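Local coordinates for glutathione transferase gst1-6 (Anopheles dirus, PDB 1V2A), which probably catalyses the conjugation of glutathione to electrophilic halide compounds, working as a homodimeric Delta-class glutathione transferase in detoxification, at residues Y5-P10 against S195-D200; I16-K21 against A153-L158; D40-L45 against I51-D56; G159-L164 against H169-F174. All blocks are in the same frame, centred on the assembly; numbering follows the deposited sequence.

Contact 1: Y5-P10 against S195-D200. With GTS (glutathione sulfonic acid), chain F.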
loop_
_atom_site.group_PDB
_atom_site.type_symbol
_atom_site.label_atom_id
_atom_site.label_comp_id
_atom_site.label_asym_id
_atom_site.label_seq_id
_atom_site.Cartn_x
_atom_site.Cartn_y
_atom_site.Cartn_z
ATOM N N TYR B 5 -1.914 13.292 -14.742
ATOM C CA TYR B 5 -2.420 11.944 -14.923
ATOM C C TYR B 5 -2.498 11.517 -16.390
ATOM O O TYR B 5 -2.036 12.209 -17.302
ATOM C CB TYR B 5 -3.839 11.885 -14.367
ATOM C CG TYR B 5 -4.811 12.484 -15.343
ATOM C CD1 TYR B 5 -5.846 11.727 -15.872
ATOM C CD2 TYR B 5 -4.612 13.772 -15.847
ATOM C CE1 TYR B 5 -6.653 12.226 -16.890
ATOM C CE2 TYR B 5 -5.412 14.282 -16.864
ATOM C CZ TYR B 5 -6.426 13.499 -17.386
ATOM O OH TYR B 5 -7.180 13.959 -18.443
ATOM N N SER B 6 -3.132 10.364 -16.578
ATOM C CA SER B 6 -3.387 9.770 -17.879
ATOM C C SER B 6 -4.410 8.666 -17.656
ATOM O O SER B 6 -4.162 7.743 -16.890
ATOM C CB SER B 6 -2.122 9.170 -18.470
ATOM O OG SER B 6 -2.431 8.538 -19.701
ATOM N N LEU B 7 -5.555 8.768 -18.321
ATOM C CA LEU B 7 -6.622 7.778 -18.196
ATOM C C LEU B 7 -6.207 6.356 -18.544
ATOM O O LEU B 7 -6.948 5.415 -18.272
ATOM C CB LEU B 7 -7.813 8.160 -19.078
ATOM C CG LEU B 7 -8.725 9.261 -18.542
ATOM C CD1 LEU B 7 -9.849 9.526 -19.528
ATOM C CD2 LEU B 7 -9.282 8.827 -17.188
ATOM N N ILE B 8 -5.045 6.195 -19.164
ATOM C CA ILE B 8 -4.580 4.865 -19.520
ATOM C C ILE B 8 -4.013 4.214 -18.266
ATOM O O ILE B 8 -3.978 2.984 -18.143
ATOM C CB ILE B 8 -3.488 4.913 -20.612
ATOM C CG1 ILE B 8 -4.078 5.414 -21.932
ATOM C CG2 ILE B 8 -2.937 3.517 -20.850
ATOM C CD1 ILE B 8 -4.619 6.838 -21.895
ATOM N N SER B 9 -3.576 5.059 -17.335
ATOM C CA SER B 9 -3.018 4.619 -16.064
ATOM C C SER B 9 -4.159 4.249 -15.111
ATOM O O SER B 9 -4.977 5.100 -14.754
ATOM C CB SER B 9 -2.167 5.745 -15.459
ATOM O OG SER B 9 -1.828 5.484 -14.107
ATOM N N PRO B 10 -4.244 2.968 -14.711
ATOM C CA PRO B 10 -5.295 2.510 -13.798
ATOM C C PRO B 10 -5.256 3.244 -12.443
ATOM O O PRO B 10 -6.292 3.599 -11.893
ATOM C CB PRO B 10 -5.017 1.008 -13.680
ATOM C CG PRO B 10 -4.441 0.672 -15.030
ATOM C CD PRO B 10 -3.476 1.824 -15.236
ATOM N N SER B 195 -15.653 5.313 -19.258
ATOM C CA SER B 195 -15.103 4.147 -19.924
ATOM C C SER B 195 -14.797 4.442 -21.395
ATOM O O SER B 195 -13.775 3.992 -21.930
ATOM C CB SER B 195 -16.089 2.990 -19.815
ATOM O OG SER B 195 -15.540 1.818 -20.381
ATOM N N LYS B 196 -15.684 5.190 -22.051
ATOM C CA LYS B 196 -15.478 5.539 -23.451
ATOM C C LYS B 196 -14.381 6.590 -23.565
ATOM O O LYS B 196 -13.669 6.661 -24.573
ATOM C CB LYS B 196 -16.778 6.055 -24.071
ATOM C CG LYS B 196 -17.299 5.152 -25.181
ATOM C CD LYS B 196 -18.801 5.308 -25.427
ATOM C CE LYS B 196 -19.605 5.007 -24.165
ATOM N NZ LYS B 196 -19.151 3.744 -23.498
ATOM N N GLN B 197 -14.230 7.402 -22.525
ATOM C CA GLN B 197 -13.195 8.419 -22.551
ATOM C C GLN B 197 -11.854 7.717 -22.403
ATOM O O GLN B 197 -10.843 8.153 -22.965
ATOM C CB GLN B 197 -13.386 9.422 -21.419
ATOM C CG GLN B 197 -12.488 10.632 -21.571
ATOM C CD GLN B 197 -12.684 11.310 -22.913
ATOM O OE1 GLN B 197 -13.799 11.673 -23.272
ATOM N NE2 GLN B 197 -11.600 11.484 -23.664
ATOM N N VAL B 198 -11.852 6.625 -21.645
ATOM C CA VAL B 198 -10.630 5.862 -21.451
ATOM C C VAL B 198 -10.265 5.275 -22.802
ATOM O O VAL B 198 -9.138 5.434 -23.275
ATOM C CB VAL B 198 -10.815 4.718 -20.427
ATOM C CG1 VAL B 198 -9.586 3.815 -20.426
ATOM C CG2 VAL B 198 -11.021 5.291 -19.037
ATOM N N ALA B 199 -11.238 4.612 -23.425
ATOM C CA ALA B 199 -11.044 4.003 -24.738
ATOM C C ALA B 199 -10.439 4.988 -25.731
ATOM O O ALA B 199 -9.442 4.690 -26.388
ATOM C CB ALA B 199 -12.374 3.479 -25.274
ATOM N N ASP B 200 -11.043 6.163 -25.839
ATOM C CA ASP B 200 -10.556 7.179 -26.764
ATOM C C ASP B 200 -9.116 7.550 -26.485
ATOM O O ASP B 200 -8.288 7.586 -27.397
ATOM C CB ASP B 200 -11.437 8.423 -26.697
ATOM C CG ASP B 200 -12.833 8.171 -27.235
ATOM O OD1 ASP B 200 -13.114 7.033 -27.677
ATOM O OD2 ASP B 200 -13.650 9.110 -27.218
HETATM N N1 GTS F . 1.319 3.492 -6.323
HETATM C CA1 GTS F . 1.237 4.545 -7.295
HETATM C C1 GTS F . -0.151 5.116 -7.149
HETATM O O11 GTS F . -0.291 6.303 -7.380
HETATM O O12 GTS F . -1.085 4.387 -6.784
HETATM C CB1 GTS F . 1.496 3.942 -8.656
HETATM C CG1 GTS F . 1.451 4.957 -9.816
HETATM C CD1 GTS F . 2.429 4.596 -10.921
HETATM O OE1 GTS F . 3.171 3.603 -10.851
HETATM N N2 GTS F . 2.397 5.435 -11.955
HETATM C CA2 GTS F . 3.265 5.232 -13.121
HETATM C C2 GTS F . 4.269 6.332 -13.198
HETATM O O2 GTS F . 3.940 7.502 -12.965
HETATM C CB2 GTS F . 2.540 5.251 -14.463
HETATM S SG2 GTS F . 1.266 3.988 -14.788
HETATM O O1S GTS F . 0.190 4.025 -13.851
HETATM O O2S GTS F . 0.772 4.263 -16.088
HETATM O O3S GTS F . 1.843 2.674 -14.753
HETATM N N3 GTS F . 5.488 5.939 -13.537
HETATM C CA3 GTS F . 6.555 6.890 -13.662
HETATM C C3 GTS F . 7.762 6.457 -12.913
HETATM O O31 GTS F . 8.727 7.203 -12.982
HETATM O O32 GTS F . 7.718 5.384 -12.289
#
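Leu7 reaches from the loop after strand 2-5 to helix 191-206, and its side chain can be followed outward. CB, directed at the helix, comes within 4.3 Å of CG2 of Val198. With CG anti to the carbonyl carbon (chi1 -78°), the chain then runs on toward Gln197, where CD1 of Leu7 lies 3.5 Å from CG of Gln197 and also near the carbonyl oxygen of that residue. The side chains cross at about a right angle, and the touch falls on the aliphatic part of Gln197, whose NE2 is hydrogen-bonded to Asp201. The carbonyl of Leu7 also rests against Val198, O to CG1 at 3.8 Å, while that same oxygen accepts a hydrogen bond from Gln13. Leu7 sits in a type I turn closed by Ser9 N to Ser6 O at 2.8 Å. At the last position of the turn, Ser9 OG donates a short hydrogen bond of 2.5 Å to O1S of the glutathione sulfonic acid. Helix 191-206 thus packs behind the turn that carries this serine, in the glutathione site at the end of the first strand of a thioredoxin-like domain.

Contact 2: I16-K21 against A153-L158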
loop_
_atom_site.group_PDB
_atom_site.type_symbol
_atom_site.label_atom_id
_atom_site.label_comp_id
_atom_site.label_asym_id
_atom_site.label_seq_id
_atom_site.Cartn_x
_atom_site.Cartn_y
_atom_site.Cartn_z
ATOM N N ILE B 16 -10.163 10.411 -10.423
ATOM C CA ILE B 16 -11.083 10.906 -11.440
ATOM C C ILE B 16 -12.512 10.510 -11.049
ATOM O O ILE B 16 -13.404 11.350 -10.964
ATOM C CB ILE B 16 -10.763 10.294 -12.829
ATOM C CG1 ILE B 16 -9.402 10.789 -13.323
ATOM C CG2 ILE B 16 -11.862 10.641 -13.819
ATOM C CD1 ILE B 16 -9.287 12.299 -13.450
ATOM N N LEU B 17 -12.725 9.222 -10.816
ATOM C CA LEU B 17 -14.043 8.733 -10.445
ATOM C C LEU B 17 -14.516 9.367 -9.140
ATOM O O LEU B 17 -15.628 9.891 -9.048
ATOM C CB LEU B 17 -14.012 7.204 -10.314
ATOM C CG LEU B 17 -14.639 6.346 -11.424
ATOM C CD1 LEU B 17 -14.690 7.096 -12.727
ATOM C CD2 LEU B 17 -13.848 5.052 -11.570
ATOM N N LEU B 18 -13.663 9.316 -8.125
ATOM C CA LEU B 18 -14.004 9.887 -6.832
ATOM C C LEU B 18 -14.397 11.350 -7.036
ATOM O O LEU B 18 -15.411 11.804 -6.508
ATOM C CB LEU B 18 -12.804 9.767 -5.889
ATOM C CG LEU B 18 -12.931 10.226 -4.434
ATOM C CD1 LEU B 18 -12.933 11.748 -4.377
ATOM C CD2 LEU B 18 -14.187 9.639 -3.813
ATOM N N ALA B 19 -13.602 12.075 -7.819
ATOM C CA ALA B 19 -13.871 13.483 -8.087
ATOM C C ALA B 19 -15.297 13.703 -8.574
ATOM O O ALA B 19 -15.985 14.623 -8.116
ATOM C CB ALA B 19 -12.882 14.022 -9.118
ATOM N N LYS B 20 -15.735 12.855 -9.505
ATOM C CA LYS B 20 -17.072 12.955 -10.076
ATOM C C LYS B 20 -18.145 12.700 -9.032
ATOM O O LYS B 20 -19.162 13.386 -8.990
ATOM C CB LYS B 20 -17.240 11.951 -11.220
ATOM C CG LYS B 20 -16.217 12.091 -12.339
ATOM C CD LYS B 20 -16.595 11.223 -13.539
ATOM C CE LYS B 20 -15.508 11.258 -14.602
ATOM N NZ LYS B 20 -15.158 12.653 -15.005
ATOM N N LYS B 21 -17.908 11.701 -8.194
ATOM C CA LYS B 21 -18.851 11.337 -7.150
ATOM C C LYS B 21 -19.077 12.430 -6.108
ATOM O O LYS B 21 -20.159 12.506 -5.536
ATOM C CB LYS B 21 -18.364 10.069 -6.436
ATOM C CG LYS B 21 -19.189 8.816 -6.692
ATOM C CD LYS B 21 -20.525 8.873 -5.980
ATOM C CE LYS B 21 -21.221 7.525 -6.019
ATOM N NZ LYS B 21 -22.542 7.543 -5.341
ATOM N N ALA B 153 -12.705 1.955 -1.284
ATOM C CA ALA B 153 -12.149 0.642 -1.579
ATOM C C ALA B 153 -12.671 0.161 -2.915
ATOM O O ALA B 153 -11.919 -0.330 -3.754
ATOM C CB ALA B 153 -12.535 -0.341 -0.497
ATOM N N ASP B 154 -13.974 0.311 -3.103
ATOM C CA ASP B 154 -14.632 -0.111 -4.322
ATOM C C ASP B 154 -14.080 0.624 -5.531
ATOM O O ASP B 154 -13.812 0.011 -6.561
ATOM C CB ASP B 154 -16.129 0.140 -4.196
ATOM C CG ASP B 154 -16.764 -0.706 -3.121
ATOM O OD1 ASP B 154 -16.921 -1.921 -3.350
ATOM O OD2 ASP B 154 -17.099 -0.161 -2.046
ATOM N N ILE B 155 -13.912 1.938 -5.404
ATOM C CA ILE B 155 -13.392 2.739 -6.503
ATOM C C ILE B 155 -11.989 2.321 -6.951
ATOM O O ILE B 155 -11.734 2.216 -8.154
ATOM C CB ILE B 155 -13.374 4.235 -6.144
ATOM C CG1 ILE B 155 -14.815 4.742 -5.977
ATOM C CG2 ILE B 155 -12.635 5.019 -7.220
ATOM C CD1 ILE B 155 -14.924 6.217 -5.659
ATOM N N CYS B 156 -11.087 2.093 -5.996
ATOM C CA CYS B 156 -9.711 1.682 -6.317
ATOM C C CYS B 156 -9.647 0.269 -6.901
ATOM O O CYS B 156 -8.903 0.017 -7.851
ATOM C CB CYS B 156 -8.811 1.728 -5.073
ATOM S SG CYS B 156 -8.598 3.360 -4.310
ATOM N N LEU B 157 -10.410 -0.652 -6.324
ATOM C CA LEU B 157 -10.420 -2.033 -6.798
ATOM C C LEU B 157 -11.091 -2.157 -8.167
ATOM O O LEU B 157 -10.823 -3.099 -8.925
ATOM C CB LEU B 157 -11.126 -2.930 -5.776
ATOM C CG LEU B 157 -10.325 -3.169 -4.489
ATOM C CD1 LEU B 157 -11.183 -3.850 -3.440
ATOM C CD2 LEU B 157 -9.094 -4.005 -4.828
ATOM N N LEU B 158 -11.973 -1.209 -8.474
ATOM C CA LEU B 158 -12.657 -1.203 -9.753
ATOM C C LEU B 158 -11.631 -0.826 -10.819
ATOM O O LEU B 158 -11.673 -1.325 -11.936
ATOM C CB LEU B 158 -13.802 -0.187 -9.743
ATOM C CG LEU B 158 -14.337 0.205 -11.123
ATOM C CD1 LEU B 158 -14.886 -1.036 -11.835
ATOM C CD2 LEU B 158 -15.417 1.271 -10.959
#
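Ile155 points from helix 152-162 at Leu17 and Leu18 of helix 13-22. Its two branches divide the work. CG2 meets CB of Leu17 at 4.0 Å, whereas CG1, anti to the carbonyl carbon with the chain extended beyond it (chi2 -178°), carries CD1 to 4.0 Å from CD2 of Leu18. That methyl lies equally near CA of Leu18, so it presses on the backbone as well, and the two side chains cross at about a right angle. One turn along, the packing thins to a single pair of methyls, CD2 of Leu17 and CD2 of Leu158, 4.1 Å apart; Phe194 and Tyr191 of helix 191-206 join there. Toward Lys21 the contact gives out: its CB is directed at the other helix, but the end of its chain leads away, and the residue is partly exposed. The axes of the two short segments come within 10.2 Å at closest, inclined at 142°. Only aliphatic carbons bridge the N-terminal and C-terminal domains here, so the join rests on shape and burial of apolar surface, without polar pairing to set its direction.

Contact 3: D40-L45 against I51-D56. With GTS (glutathione sulfonic acid), chain F.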
loop_
_atom_site.group_PDB
_atom_site.type_symbol
_atom_site.label_atom_id
_atom_site.label_comp_id
_atom_site.label_asym_id
_atom_site.label_seq_id
_atom_site.Cartn_x
_atom_site.Cartn_y
_atom_site.Cartn_z
ATOM N N ASP B 40 11.091 15.461 -15.717
ATOM C CA ASP B 40 11.822 16.430 -14.911
ATOM C C ASP B 40 10.878 17.446 -14.273
ATOM O O ASP B 40 11.021 17.796 -13.097
ATOM C CB ASP B 40 12.847 17.155 -15.774
ATOM C CG ASP B 40 13.835 16.206 -16.413
ATOM O OD1 ASP B 40 14.708 16.677 -17.175
ATOM O OD2 ASP B 40 13.741 14.988 -16.149
ATOM N N ALA B 41 9.917 17.922 -15.054
ATOM C CA ALA B 41 8.951 18.889 -14.555
ATOM C C ALA B 41 8.196 18.324 -13.349
ATOM O O ALA B 41 8.162 18.940 -12.283
ATOM C CB ALA B 41 7.974 19.261 -15.658
ATOM N N LEU B 42 7.595 17.151 -13.521
ATOM C CA LEU B 42 6.838 16.524 -12.443
ATOM C C LEU B 42 7.688 16.383 -11.178
ATOM O O LEU B 42 7.235 16.677 -10.070
ATOM C CB LEU B 42 6.349 15.139 -12.876
ATOM C CG LEU B 42 4.876 14.762 -12.661
ATOM C CD1 LEU B 42 4.756 13.235 -12.713
ATOM C CD2 LEU B 42 4.357 15.286 -11.316
ATOM N N THR B 43 8.923 15.929 -11.359
ATOM C CA THR B 43 9.850 15.726 -10.255
ATOM C C THR B 43 9.885 16.903 -9.288
ATOM O O THR B 43 9.854 16.717 -8.071
ATOM C CB THR B 43 11.279 15.469 -10.780
ATOM O OG1 THR B 43 11.279 14.298 -11.608
ATOM C CG2 THR B 43 12.238 15.260 -9.630
ATOM N N LYS B 44 9.946 18.114 -9.827
ATOM C CA LYS B 44 9.997 19.305 -8.989
ATOM C C LYS B 44 8.863 19.337 -7.960
ATOM O O LYS B 44 9.029 19.871 -6.859
ATOM C CB LYS B 44 9.948 20.565 -9.859
ATOM C CG LYS B 44 10.990 20.584 -10.970
ATOM C CD LYS B 44 11.405 21.997 -11.358
ATOM C CE LYS B 44 10.220 22.881 -11.752
ATOM N NZ LYS B 44 9.366 23.289 -10.594
ATOM N N LEU B 45 7.723 18.753 -8.320
ATOM C CA LEU B 45 6.561 18.712 -7.437
ATOM C C LEU B 45 6.477 17.394 -6.669
ATOM O O LEU B 45 6.074 17.367 -5.508
ATOM C CB LEU B 45 5.288 18.915 -8.256
ATOM C CG LEU B 45 5.266 20.199 -9.090
ATOM C CD1 LEU B 45 4.047 20.203 -9.994
ATOM C CD2 LEU B 45 5.274 21.414 -8.172
ATOM N N ILE B 51 2.530 9.326 -11.621
ATOM C CA ILE B 51 1.164 9.816 -11.692
ATOM C C ILE B 51 0.310 8.687 -11.139
ATOM O O ILE B 51 0.647 7.510 -11.291
ATOM C CB ILE B 51 0.740 10.154 -13.141
ATOM C CG1 ILE B 51 1.056 8.988 -14.077
ATOM C CG2 ILE B 51 1.452 11.403 -13.602
ATOM C CD1 ILE B 51 0.764 9.282 -15.551
ATOM N N PRO B 52 -0.812 9.018 -10.496
ATOM C CA PRO B 52 -1.334 10.362 -10.265
ATOM C C PRO B 52 -0.578 11.205 -9.248
ATOM O O PRO B 52 -0.001 10.687 -8.300
ATOM C CB PRO B 52 -2.761 10.087 -9.822
ATOM C CG PRO B 52 -2.603 8.828 -9.038
ATOM C CD PRO B 52 -1.700 8.001 -9.903
ATOM N N THR B 53 -0.603 12.516 -9.466
ATOM C CA THR B 53 0.025 13.494 -8.581
ATOM C C THR B 53 -0.940 14.666 -8.501
ATOM O O THR B 53 -1.244 15.284 -9.519
ATOM C CB THR B 53 1.358 14.020 -9.135
ATOM O OG1 THR B 53 2.341 12.985 -9.081
ATOM C CG2 THR B 53 1.850 15.193 -8.306
ATOM N N LEU B 54 -1.418 14.963 -7.297
ATOM C CA LEU B 54 -2.357 16.058 -7.079
ATOM C C LEU B 54 -1.626 17.270 -6.496
ATOM O O LEU B 54 -0.569 17.118 -5.890
ATOM C CB LEU B 54 -3.453 15.605 -6.109
ATOM C CG LEU B 54 -4.551 16.596 -5.699
ATOM C CD1 LEU B 54 -5.418 16.915 -6.902
ATOM C CD2 LEU B 54 -5.406 16.002 -4.579
ATOM N N VAL B 55 -2.175 18.467 -6.698
ATOM C CA VAL B 55 -1.583 19.693 -6.162
ATOM C C VAL B 55 -2.701 20.665 -5.766
ATOM O O VAL B 55 -3.138 21.483 -6.566
ATOM C CB VAL B 55 -0.639 20.380 -7.196
ATOM C CG1 VAL B 55 0.072 21.564 -6.545
ATOM C CG2 VAL B 55 0.397 19.379 -7.710
ATOM N N ASP B 56 -3.168 20.553 -4.527
ATOM C CA ASP B 56 -4.242 21.397 -4.005
ATOM C C ASP B 56 -3.667 22.615 -3.281
ATOM O O ASP B 56 -3.055 22.482 -2.221
ATOM C CB ASP B 56 -5.105 20.591 -3.028
ATOM C CG ASP B 56 -6.491 21.185 -2.839
ATOM O OD1 ASP B 56 -6.696 22.368 -3.206
ATOM O OD2 ASP B 56 -7.374 20.462 -2.318
HETATM N N1 GTS F . 1.319 3.492 -6.323
HETATM C CA1 GTS F . 1.237 4.545 -7.295
HETATM C C1 GTS F . -0.151 5.116 -7.149
HETATM O O11 GTS F . -0.291 6.303 -7.380
HETATM O O12 GTS F . -1.085 4.387 -6.784
HETATM C CB1 GTS F . 1.496 3.942 -8.656
HETATM C CG1 GTS F . 1.451 4.957 -9.816
HETATM C CD1 GTS F . 2.429 4.596 -10.921
HETATM O OE1 GTS F . 3.171 3.603 -10.851
HETATM N N2 GTS F . 2.397 5.435 -11.955
HETATM C CA2 GTS F . 3.265 5.232 -13.121
HETATM C C2 GTS F . 4.269 6.332 -13.198
HETATM O O2 GTS F . 3.940 7.502 -12.965
HETATM C CB2 GTS F . 2.540 5.251 -14.463
HETATM S SG2 GTS F . 1.266 3.988 -14.788
HETATM O O1S GTS F . 0.190 4.025 -13.851
HETATM O O2S GTS F . 0.772 4.263 -16.088
HETATM O O3S GTS F . 1.843 2.674 -14.753
HETATM N N3 GTS F . 5.488 5.939 -13.537
HETATM C CA3 GTS F . 6.555 6.890 -13.662
HETATM C C3 GTS F . 7.762 6.457 -12.913
HETATM O O31 GTS F . 8.727 7.203 -12.982
HETATM O O32 GTS F . 7.718 5.384 -12.289
#
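The cis-proline loop of the thioredoxin-like domain, where a backbone segment pairs with the peptide part of glutathione, is backed here by helix 36-45. Leu42 and Ile51 make the first meeting: CD1 of Leu42 lies 3.9 Å from CG2 of Ile51, the side chains crossing at about a right angle. The other methyl of Leu42, CD2, settles against Thr53, touching CB, OG1 and CG2 nearly equally, with OG1 at 3.8 Å. That hydroxyl is hydrogen-bonded to Thr50 O; with Leu42 it is only in van der Waals contact. Farther along, CD1 of Leu45 approaches CG2 of Val55 at a looser 4.4 Å. Ile51 holds the ligand by its main chain: its N donates to O2 of the glutathione sulfonic acid at 2.7 Å, and its O accepts from N2 of the ligand at 2.8 Å, with N-H...acceptor angles of 156° and 160°. Because CG1 of Ile51 stands between the backbone N and the carbonyl carbon (chi1 50°), it comes to 3.4 Å from ligand O2, while CG2 is left for Leu42. The bond between Ile51 and Pro52 is cis, and Pro52 CD comes to 3.4 Å from ligand O11. Tyr4 of strand 2-5 also touches Leu45, Ile51 and Val55, while on the other face of strand 53-56 Leu54 packs on helix 64-75, so the sheet lies between the two helices.

Contact 4: G159-L164 against H169-F174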
loop_
_atom_site.group_PDB
_atom_site.type_symbol
_atom_site.label_atom_id
_atom_site.label_comp_id
_atom_site.label_asym_id
_atom_site.label_seq_id
_atom_site.Cartn_x
_atom_site.Cartn_y
_atom_site.Cartn_z
ATOM N N GLY B 159 -10.699 0.053 -10.469
ATOM C CA GLY B 159 -9.686 0.438 -11.434
ATOM C C GLY B 159 -8.790 -0.755 -11.700
ATOM O O GLY B 159 -8.485 -1.094 -12.839
ATOM N N THR B 160 -8.393 -1.411 -10.620
ATOM C CA THR B 160 -7.522 -2.569 -10.679
ATOM C C THR B 160 -8.085 -3.741 -11.460
ATOM O O THR B 160 -7.379 -4.359 -12.246
ATOM C CB THR B 160 -7.194 -3.041 -9.264
ATOM O OG1 THR B 160 -6.497 -1.990 -8.581
ATOM C CG2 THR B 160 -6.337 -4.302 -9.297
ATOM N N VAL B 161 -9.358 -4.055 -11.245
ATOM C CA VAL B 161 -9.958 -5.189 -11.932
ATOM C C VAL B 161 -10.195 -4.986 -13.425
ATOM O O VAL B 161 -9.980 -5.907 -14.198
ATOM C CB VAL B 161 -11.279 -5.611 -11.257
ATOM C CG1 VAL B 161 -11.876 -6.814 -11.972
ATOM C CG2 VAL B 161 -11.016 -5.951 -9.800
ATOM N N THR B 162 -10.632 -3.799 -13.838
ATOM C CA THR B 162 -10.873 -3.574 -15.258
ATOM C C THR B 162 -9.550 -3.521 -16.021
ATOM O O THR B 162 -9.532 -3.565 -17.255
ATOM C CB THR B 162 -11.657 -2.256 -15.535
ATOM O OG1 THR B 162 -10.744 -1.164 -15.673
ATOM C CG2 THR B 162 -12.632 -1.961 -14.414
ATOM N N ALA B 163 -8.446 -3.419 -15.284
ATOM C CA ALA B 163 -7.125 -3.375 -15.893
ATOM C C ALA B 163 -6.782 -4.762 -16.415
ATOM O O ALA B 163 -5.863 -4.922 -17.214
ATOM C CB ALA B 163 -6.080 -2.924 -14.874
ATOM N N LEU B 164 -7.526 -5.760 -15.947
ATOM C CA LEU B 164 -7.336 -7.143 -16.377
ATOM C C LEU B 164 -7.678 -7.277 -17.854
ATOM O O LEU B 164 -7.369 -8.285 -18.486
ATOM C CB LEU B 164 -8.229 -8.091 -15.562
ATOM C CG LEU B 164 -7.726 -8.481 -14.165
ATOM C CD1 LEU B 164 -8.774 -9.322 -13.458
ATOM C CD2 LEU B 164 -6.407 -9.258 -14.282
ATOM N N HIS B 169 -7.874 -11.516 -19.504
ATOM C CA HIS B 169 -8.022 -12.465 -18.412
ATOM C C HIS B 169 -9.495 -12.802 -18.226
ATOM O O HIS B 169 -10.325 -11.913 -18.051
ATOM C CB HIS B 169 -7.466 -11.877 -17.115
ATOM C CG HIS B 169 -7.226 -12.900 -16.050
ATOM N ND1 HIS B 169 -6.057 -13.628 -15.969
ATOM C CD2 HIS B 169 -8.016 -13.341 -15.044
ATOM C CE1 HIS B 169 -6.140 -14.475 -14.958
ATOM N NE2 HIS B 169 -7.318 -14.321 -14.381
ATOM N N ASP B 170 -9.813 -14.091 -18.254
ATOM C CA ASP B 170 -11.190 -14.541 -18.102
ATOM C C ASP B 170 -11.708 -14.423 -16.671
ATOM O O ASP B 170 -11.147 -15.011 -15.749
ATOM C CB ASP B 170 -11.317 -15.993 -18.569
ATOM C CG ASP B 170 -12.727 -16.534 -18.406
ATOM O OD1 ASP B 170 -13.660 -15.942 -18.991
ATOM O OD2 ASP B 170 -12.899 -17.550 -17.691
ATOM N N LEU B 171 -12.786 -13.668 -16.498
ATOM C CA LEU B 171 -13.397 -13.478 -15.187
ATOM C C LEU B 171 -14.612 -14.386 -15.033
ATOM O O LEU B 171 -15.331 -14.313 -14.038
ATOM C CB LEU B 171 -13.830 -12.022 -15.004
ATOM C CG LEU B 171 -12.739 -10.954 -15.049
ATOM C CD1 LEU B 171 -13.346 -9.592 -14.727
ATOM C CD2 LEU B 171 -11.652 -11.297 -14.053
ATOM N N GLU B 172 -14.834 -15.238 -16.029
ATOM C CA GLU B 172 -15.959 -16.163 -16.007
ATOM C C GLU B 172 -15.996 -16.927 -14.693
ATOM O O GLU B 172 -17.060 -17.106 -14.099
ATOM C CB GLU B 172 -15.855 -17.152 -17.171
ATOM C CG GLU B 172 -17.075 -18.044 -17.364
ATOM C CD GLU B 172 -17.300 -19.007 -16.215
ATOM O OE1 GLU B 172 -16.342 -19.718 -15.848
ATOM O OE2 GLU B 172 -18.433 -19.058 -15.685
ATOM N N PRO B 173 -14.833 -17.398 -14.218
ATOM C CA PRO B 173 -14.807 -18.142 -12.960
ATOM C C PRO B 173 -15.064 -17.291 -11.719
ATOM O O PRO B 173 -15.205 -17.820 -10.621
ATOM C CB PRO B 173 -13.422 -18.775 -12.965
ATOM C CG PRO B 173 -12.604 -17.767 -13.710
ATOM C CD PRO B 173 -13.503 -17.387 -14.851
ATOM N N PHE B 174 -15.136 -15.976 -11.891
ATOM C CA PHE B 174 -15.383 -15.092 -10.757
ATOM C C PHE B 174 -16.737 -14.388 -10.850
ATOM O O PHE B 174 -16.830 -13.244 -11.282
ATOM C CB PHE B 174 -14.243 -14.078 -10.637
ATOM C CG PHE B 174 -12.879 -14.714 -10.571
ATOM C CD1 PHE B 174 -12.150 -14.955 -11.731
ATOM C CD2 PHE B 174 -12.347 -15.120 -9.350
ATOM C CE1 PHE B 174 -10.912 -15.594 -11.680
ATOM C CE2 PHE B 174 -11.118 -15.757 -9.286
ATOM C CZ PHE B 174 -10.397 -15.996 -10.454
#
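The imidazole of His169 meets Leu164 obliquely, neither flat on nor edge on: CD2 of Leu164 lies 4.1 Å from the ring atom CG and 4.0 Å from CB of His169. The two side chains run side by side and point the same way. The second flat group, the Phe174 ring, has CA of Leu171 in plane at its edge and packs on helix 122-141, Leu132 among its partners. From the same loop, Leu171 reaches back to the helix end. Its CG lies anti to the carbonyl carbon (chi1 -62°), and from there CD2 closes to 3.5 Å on CD1 of Leu164, while CD1 of Leu171 meets CG1 of Val161 more loosely at 4.2 Å. The loop then folds into a type I turn, Phe174 N to Leu171 O at 2.7 Å, which leaves Phe174 at the N-cap of helix 175-185. The backbone bond from His169 N to Leu164 O, at 3.4 Å, is weak, and the position of His169 N is itself doubtful. The connection between helices 152-162 and 175-185 therefore appears to be held chiefly by aliphatic contact, with polar pairing across it contributing little.

Contact 2 is the core joint, fully buried and wholly aliphatic, with helices from both domains pressed together; contact 3 is also buried but lies within the N-terminal domain, its centre about 18 Å from the centre of the chain. Contacts 1 and 4 are only partly buried, one leaning on the last helix, the other closing a loop of the C-terminal domain. Contacts 2 and 4 use successive parts of helix 152-162, and Pro10 of contact 1 packs on Ala163 of contact 4. Polar chemistry gathers at the ligand: Ser9 of contact 1 binds its sulfonate and Ile51 of contact 3 its peptide, and Ser6 of contact 1 packs directly on Ile51 of contact 3.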